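Local coordinates for PTS EIIA type-4 domain-containing protein (Streptococcus agalactiae NEM316, PDB 4TKZ) that probably serves as an EIIA component of a sugar phosphotransferase system, relaying phosphoryl groups during carbohydrate uptake, at residues Val52-Leu65 with Asp82-Leu96. Numbering follows the deposited sequence.
Sequences VIDFKEILVLTDLL and DKKIKVLSGLNLSML
The peptide plane carrying Leu88 O is gripped from opposite faces by Thr62: its N lies 2.8 Å from Leu88 O and its OG1 2.7 Å. Thr62 chi1 of 70° places OG1 between its backbone N and carbonyl carbon, close enough for OG1 and N to share Leu88 O. The Glu57 side chain lies alongside that of Lys84, OE1 3.3 Å from Lys84 CB, against the aliphatic part and not the ammonium; OE1 accepts from Val109 N. Between these ends, strands 57-62 and 84-89 run parallel, their axes 14° apart, joined by alternating backbone bonds such as Val60 N to Lys86 O. On one face Val60 CG2 meets Ile85 CG2 at 3.9 Å; on the other, Leu61 CD2 touches Leu88 CD1 at 4.0 Å and Met95 SD at 3.9 Å. Lys83, bent at chi4 (-55°), brings NZ to Val52 O, above the Ile53 carbonyl plane, and to Phe55 O, with Lys83 NZ to Phe55 O 2.7 Å. Helix 68-76 links the strands in a beta-alpha-beta unit; Leu88 and Ser89 continue the sheet antiparallel into the second subunit. Three carbonyl dipoles probably stabilise the ammonium, while Leu88 O probably holds the Thr62 hydroxyl beside Asp63, whose OD2 is hydrogen-bonded to His9 ND1, probably the family's phosphoryl-carrying histidine.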
loop_
_atom_site.group_PDB
_atom_site.type_symbol
_atom_site.label_atom_id
_atom_site.label_comp_id
_atom_site.label_asym_id
_atom_site.label_seq_id
_atom_site.Cartn_x
_atom_site.Cartn_y
_atom_site.Cartn_z
ATOM N N VAL A 52 -19.925 -4.522 -9.103
ATOM C CA VAL A 52 -20.294 -3.314 -9.846
ATOM C C VAL A 52 -21.715 -3.291 -10.427
ATOM O O VAL A 52 -22.130 -2.266 -10.962
ATOM C CB VAL A 52 -19.285 -2.982 -10.988
ATOM C CG1 VAL A 52 -17.880 -2.880 -10.449
ATOM C CG2 VAL A 52 -19.352 -4.031 -12.097
ATOM N N ILE A 53 -22.448 -4.400 -10.316
ATOM C CA ILE A 53 -23.787 -4.527 -10.916
ATOM C C ILE A 53 -24.639 -3.273 -10.737
ATOM O O ILE A 53 -25.164 -2.716 -11.698
ATOM C CB ILE A 53 -24.584 -5.696 -10.288
ATOM C CG1 ILE A 53 -23.847 -7.022 -10.467
ATOM C CG2 ILE A 53 -26.005 -5.764 -10.878
ATOM C CD1 ILE A 53 -24.466 -8.181 -9.698
ATOM N N ASP A 54 -24.745 -2.821 -9.494
ATOM C CA ASP A 54 -25.708 -1.788 -9.147
ATOM C C ASP A 54 -25.071 -0.445 -8.802
ATOM O O ASP A 54 -25.668 0.369 -8.090
ATOM C CB ASP A 54 -26.567 -2.273 -7.979
ATOM C CG ASP A 54 -27.362 -3.510 -8.327
ATOM O OD1 ASP A 54 -28.282 -3.391 -9.154
ATOM O OD2 ASP A 54 -27.059 -4.601 -7.791
ATOM N N PHE A 55 -23.868 -0.206 -9.310
ATOM C CA PHE A 55 -23.186 1.062 -9.060
ATOM C C PHE A 55 -22.772 1.761 -10.359
ATOM O O PHE A 55 -22.432 1.111 -11.349
ATOM C CB PHE A 55 -22.008 0.850 -8.101
ATOM C CG PHE A 55 -22.430 0.405 -6.726
ATOM C CD1 PHE A 55 -22.635 -0.944 -6.450
ATOM C CD2 PHE A 55 -22.641 1.333 -5.713
ATOM C CE1 PHE A 55 -23.035 -1.361 -5.209
ATOM C CE2 PHE A 55 -23.039 0.920 -4.453
ATOM C CZ PHE A 55 -23.233 -0.431 -4.198
ATOM N N LYS A 56 -22.836 3.091 -10.355
ATOM C CA LYS A 56 -22.600 3.878 -11.558
ATOM C C LYS A 56 -21.245 4.584 -11.505
ATOM O O LYS A 56 -20.599 4.794 -12.539
ATOM C CB LYS A 56 -23.741 4.886 -11.724
ATOM C CG LYS A 56 -23.561 5.926 -12.817
ATOM C CD LYS A 56 -24.733 6.908 -12.788
ATOM C CE LYS A 56 -24.553 8.059 -13.766
ATOM N NZ LYS A 56 -25.638 9.077 -13.620
ATOM N N GLU A 57 -20.826 4.941 -10.292
ATOM C CA GLU A 57 -19.566 5.642 -10.055
ATOM C C GLU A 57 -18.690 4.768 -9.170
ATOM O O GLU A 57 -19.013 4.545 -8.003
ATOM C CB GLU A 57 -19.839 6.973 -9.358
ATOM C CG GLU A 57 -20.839 7.863 -10.090
ATOM C CD GLU A 57 -20.248 8.549 -11.307
ATOM O OE1 GLU A 57 -19.010 8.505 -11.482
ATOM O OE2 GLU A 57 -21.023 9.143 -12.089
ATOM N N ILE A 58 -17.590 4.269 -9.727
ATOM C CA ILE A 58 -16.781 3.243 -9.064
ATOM C C ILE A 58 -15.287 3.533 -9.148
ATOM O O ILE A 58 -14.734 3.761 -10.229
ATOM C CB ILE A 58 -17.057 1.842 -9.659
ATOM C CG1 ILE A 58 -18.517 1.450 -9.438
ATOM C CG2 ILE A 58 -16.146 0.785 -9.050
ATOM C CD1 ILE A 58 -19.148 0.784 -10.641
ATOM N N LEU A 59 -14.628 3.531 -7.995
ATOM C CA LEU A 59 -13.189 3.704 -7.982
ATOM C C LEU A 59 -12.552 2.385 -7.583
ATOM O O LEU A 59 -12.801 1.874 -6.492
ATOM C CB LEU A 59 -12.786 4.829 -7.016
ATOM C CG LEU A 59 -11.280 5.064 -6.865
ATOM C CD1 LEU A 59 -10.616 5.421 -8.194
ATOM C CD2 LEU A 59 -11.014 6.140 -5.832
ATOM N N VAL A 60 -11.725 1.843 -8.469
ATOM C CA VAL A 60 -11.039 0.588 -8.198
ATOM C C VAL A 60 -9.569 0.825 -7.885
ATOM O O VAL A 60 -8.795 1.323 -8.725
ATOM C CB VAL A 60 -11.135 -0.399 -9.369
ATOM C CG1 VAL A 60 -10.471 -1.711 -8.970
ATOM C CG2 VAL A 60 -12.592 -0.625 -9.771
ATOM N N LEU A 61 -9.176 0.469 -6.666
ATOM C CA LEU A 61 -7.801 0.679 -6.248
ATOM C C LEU A 61 -7.051 -0.644 -6.289
ATOM O O LEU A 61 -7.403 -1.588 -5.590
ATOM C CB LEU A 61 -7.779 1.273 -4.835
ATOM C CG LEU A 61 -8.696 2.495 -4.723
ATOM C CD1 LEU A 61 -8.664 3.038 -3.288
ATOM C CD2 LEU A 61 -8.253 3.565 -5.724
ATOM N N THR A 62 -6.010 -0.722 -7.108
ATOM C CA THR A 62 -5.296 -1.985 -7.254
ATOM C C THR A 62 -3.852 -1.846 -6.901
ATOM O O THR A 62 -3.306 -0.747 -6.955
ATOM C CB THR A 62 -5.361 -2.521 -8.693
ATOM O OG1 THR A 62 -4.567 -1.688 -9.554
ATOM C CG2 THR A 62 -6.804 -2.552 -9.176
ATOM N N ASP A 63 -3.214 -2.964 -6.580
ATOM C CA ASP A 63 -1.880 -2.887 -6.004
ATOM C C ASP A 63 -0.789 -2.492 -6.979
ATOM O O ASP A 63 0.004 -1.592 -6.700
ATOM C CB ASP A 63 -1.506 -4.168 -5.241
ATOM C CG ASP A 63 -1.690 -5.436 -6.050
ATOM O OD1 ASP A 63 -2.231 -5.395 -7.176
ATOM O OD2 ASP A 63 -1.284 -6.501 -5.538
ATOM N N LEU A 64 -0.772 -3.141 -8.134
ATOM C CA LEU A 64 0.440 -3.188 -8.928
ATOM C C LEU A 64 0.127 -3.099 -10.415
ATOM O O LEU A 64 -0.647 -3.894 -10.940
ATOM C CB LEU A 64 1.161 -4.497 -8.608
ATOM C CG LEU A 64 2.641 -4.660 -8.918
ATOM C CD1 LEU A 64 3.469 -3.577 -8.225
ATOM C CD2 LEU A 64 3.079 -6.046 -8.474
ATOM N N LEU A 65 0.737 -2.121 -11.081
ATOM C CA LEU A 65 0.588 -1.943 -12.521
ATOM C C LEU A 65 0.980 -3.196 -13.281
ATOM O O LEU A 65 2.084 -3.718 -13.115
ATOM C CB LEU A 65 1.444 -0.773 -13.003
ATOM C CG LEU A 65 1.412 -0.511 -14.507
ATOM C CD1 LEU A 65 0.034 -0.035 -14.918
ATOM C CD2 LEU A 65 2.477 0.500 -14.892
ATOM N N ASP A 82 -22.665 3.045 -19.364
ATOM C CA ASP A 82 -23.070 4.136 -18.487
ATOM C C ASP A 82 -22.462 4.106 -17.091
ATOM O O ASP A 82 -22.786 4.951 -16.261
ATOM C CB ASP A 82 -24.594 4.221 -18.409
ATOM C CG ASP A 82 -25.205 4.753 -19.690
ATOM O OD1 ASP A 82 -24.738 5.805 -20.182
ATOM O OD2 ASP A 82 -26.140 4.108 -20.209
ATOM N N LYS A 83 -21.585 3.143 -16.831
ATOM C CA LYS A 83 -20.840 3.145 -15.579
ATOM C C LYS A 83 -19.576 3.966 -15.745
ATOM O O LYS A 83 -18.950 3.954 -16.808
ATOM C CB LYS A 83 -20.461 1.730 -15.155
ATOM C CG LYS A 83 -21.644 0.838 -14.800
ATOM C CD LYS A 83 -21.150 -0.451 -14.167
ATOM C CE LYS A 83 -22.294 -1.399 -13.890
ATOM N NZ LYS A 83 -23.357 -0.770 -13.065
ATOM N N LYS A 84 -19.208 4.684 -14.692
ATOM C CA LYS A 84 -17.920 5.364 -14.653
ATOM C C LYS A 84 -17.004 4.585 -13.716
ATOM O O LYS A 84 -17.199 4.587 -12.505
ATOM C CB LYS A 84 -18.093 6.811 -14.189
ATOM C CG LYS A 84 -18.786 7.698 -15.219
ATOM C CD LYS A 84 -17.906 7.912 -16.442
ATOM C CE LYS A 84 -18.713 8.389 -17.647
ATOM N NZ LYS A 84 -19.441 7.269 -18.318
ATOM N N ILE A 85 -16.035 3.880 -14.288
ATOM C CA ILE A 85 -15.124 3.060 -13.496
ATOM C C ILE A 85 -13.695 3.549 -13.681
ATOM O O ILE A 85 -13.144 3.468 -14.777
ATOM C CB ILE A 85 -15.220 1.574 -13.875
ATOM C CG1 ILE A 85 -16.654 1.066 -13.681
ATOM C CG2 ILE A 85 -14.246 0.747 -13.047
ATOM C CD1 ILE A 85 -16.937 -0.305 -14.309
ATOM N N LYS A 86 -13.107 4.077 -12.608
ATOM C CA LYS A 86 -11.710 4.483 -12.631
ATOM C C LYS A 86 -10.857 3.387 -12.002
ATOM O O LYS A 86 -11.220 2.822 -10.967
ATOM C CB LYS A 86 -11.529 5.802 -11.863
ATOM C CG LYS A 86 -12.080 7.022 -12.596
ATOM C CD LYS A 86 -11.241 7.335 -13.833
ATOM C CE LYS A 86 -11.513 8.742 -14.357
ATOM N NZ LYS A 86 -11.080 8.935 -15.773
ATOM N N VAL A 87 -9.724 3.090 -12.627
ATOM C CA VAL A 87 -8.835 2.037 -12.150
ATOM C C VAL A 87 -7.450 2.606 -11.888
ATOM O O VAL A 87 -6.769 3.061 -12.818
ATOM C CB VAL A 87 -8.718 0.902 -13.186
ATOM C CG1 VAL A 87 -7.790 -0.200 -12.681
ATOM C CG2 VAL A 87 -10.110 0.340 -13.516
ATOM N N LEU A 88 -7.029 2.589 -10.622
ATOM C CA LEU A 88 -5.686 3.049 -10.274
ATOM C C LEU A 88 -4.795 1.882 -9.849
ATOM O O LEU A 88 -5.278 0.905 -9.273
ATOM C CB LEU A 88 -5.726 4.079 -9.128
ATOM C CG LEU A 88 -6.691 5.257 -9.216
ATOM C CD1 LEU A 88 -6.413 6.262 -8.074
ATOM C CD2 LEU A 88 -6.584 5.934 -10.573
ATOM N N SER A 89 -3.501 1.982 -10.154
ATOM C CA SER A 89 -2.490 1.120 -9.541
ATOM C C SER A 89 -1.727 1.946 -8.501
ATOM O O SER A 89 -1.931 3.158 -8.405
ATOM C CB SER A 89 -1.519 0.583 -10.580
ATOM O OG SER A 89 -0.819 1.636 -11.214
ATOM N N GLY A 90 -0.858 1.288 -7.731
ATOM C CA GLY A 90 0.021 1.974 -6.787
ATOM C C GLY A 90 -0.585 2.189 -5.417
ATOM O O GLY A 90 -0.139 3.055 -4.669
ATOM N N LEU A 91 -1.602 1.392 -5.090
ATOM C CA LEU A 91 -2.396 1.582 -3.876
ATOM C C LEU A 91 -1.544 1.706 -2.620
ATOM O O LEU A 91 -0.763 0.805 -2.307
ATOM C CB LEU A 91 -3.382 0.420 -3.701
ATOM C CG LEU A 91 -4.093 0.318 -2.347
ATOM C CD1 LEU A 91 -4.946 1.558 -2.088
ATOM C CD2 LEU A 91 -4.950 -0.934 -2.294
ATOM N N ASN A 92 -1.679 2.838 -1.938
ATOM C CA ASN A 92 -1.098 3.029 -0.593
ATOM C C ASN A 92 -2.176 3.522 0.367
ATOM O O ASN A 92 -3.307 3.744 -0.052
ATOM C CB ASN A 92 0.165 3.912 -0.600
ATOM C CG ASN A 92 -0.060 5.286 -1.204
ATOM O OD1 ASN A 92 -1.174 5.799 -1.217
ATOM N ND2 ASN A 92 1.027 5.906 -1.681
ATOM N N LEU A 93 -1.878 3.683 1.656
ATOM C CA LEU A 93 -2.955 4.071 2.560
ATOM C C LEU A 93 -3.424 5.497 2.267
ATOM O O LEU A 93 -4.588 5.826 2.482
ATOM C CB LEU A 93 -2.576 3.870 4.040
ATOM C CG LEU A 93 -3.657 4.079 5.115
ATOM C CD1 LEU A 93 -4.891 3.251 4.865
ATOM C CD2 LEU A 93 -3.105 3.765 6.519
ATOM N N SER A 94 -2.525 6.337 1.758
ATOM C CA SER A 94 -2.882 7.701 1.371
ATOM C C SER A 94 -3.971 7.696 0.298
ATOM O O SER A 94 -4.927 8.477 0.370
ATOM C CB SER A 94 -1.659 8.439 0.820
ATOM O OG SER A 94 -0.738 8.763 1.846
ATOM N N MET A 95 -3.797 6.831 -0.691
ATOM C CA MET A 95 -4.760 6.694 -1.788
ATOM C C MET A 95 -6.127 6.330 -1.215
ATOM O O MET A 95 -7.147 6.944 -1.553
ATOM C CB MET A 95 -4.280 5.623 -2.772
ATOM C CG MET A 95 -5.101 5.534 -4.030
ATOM S SD MET A 95 -4.449 4.286 -5.141
ATOM C CE MET A 95 -3.025 5.139 -5.812
ATOM N N LEU A 96 -6.140 5.353 -0.313
ATOM C CA LEU A 96 -7.388 4.869 0.278
ATOM C C LEU A 96 -8.053 5.906 1.172
ATOM O O LEU A 96 -9.262 6.138 1.087
ATOM C CB LEU A 96 -7.140 3.585 1.080
ATOM C CG LEU A 96 -8.373 2.944 1.713
ATOM C CD1 LEU A 96 -9.513 2.734 0.692
ATOM C CD2 LEU A 96 -7.972 1.618 2.349
HETATM O O HOH W 1 0.129 -1.247 -3.908
#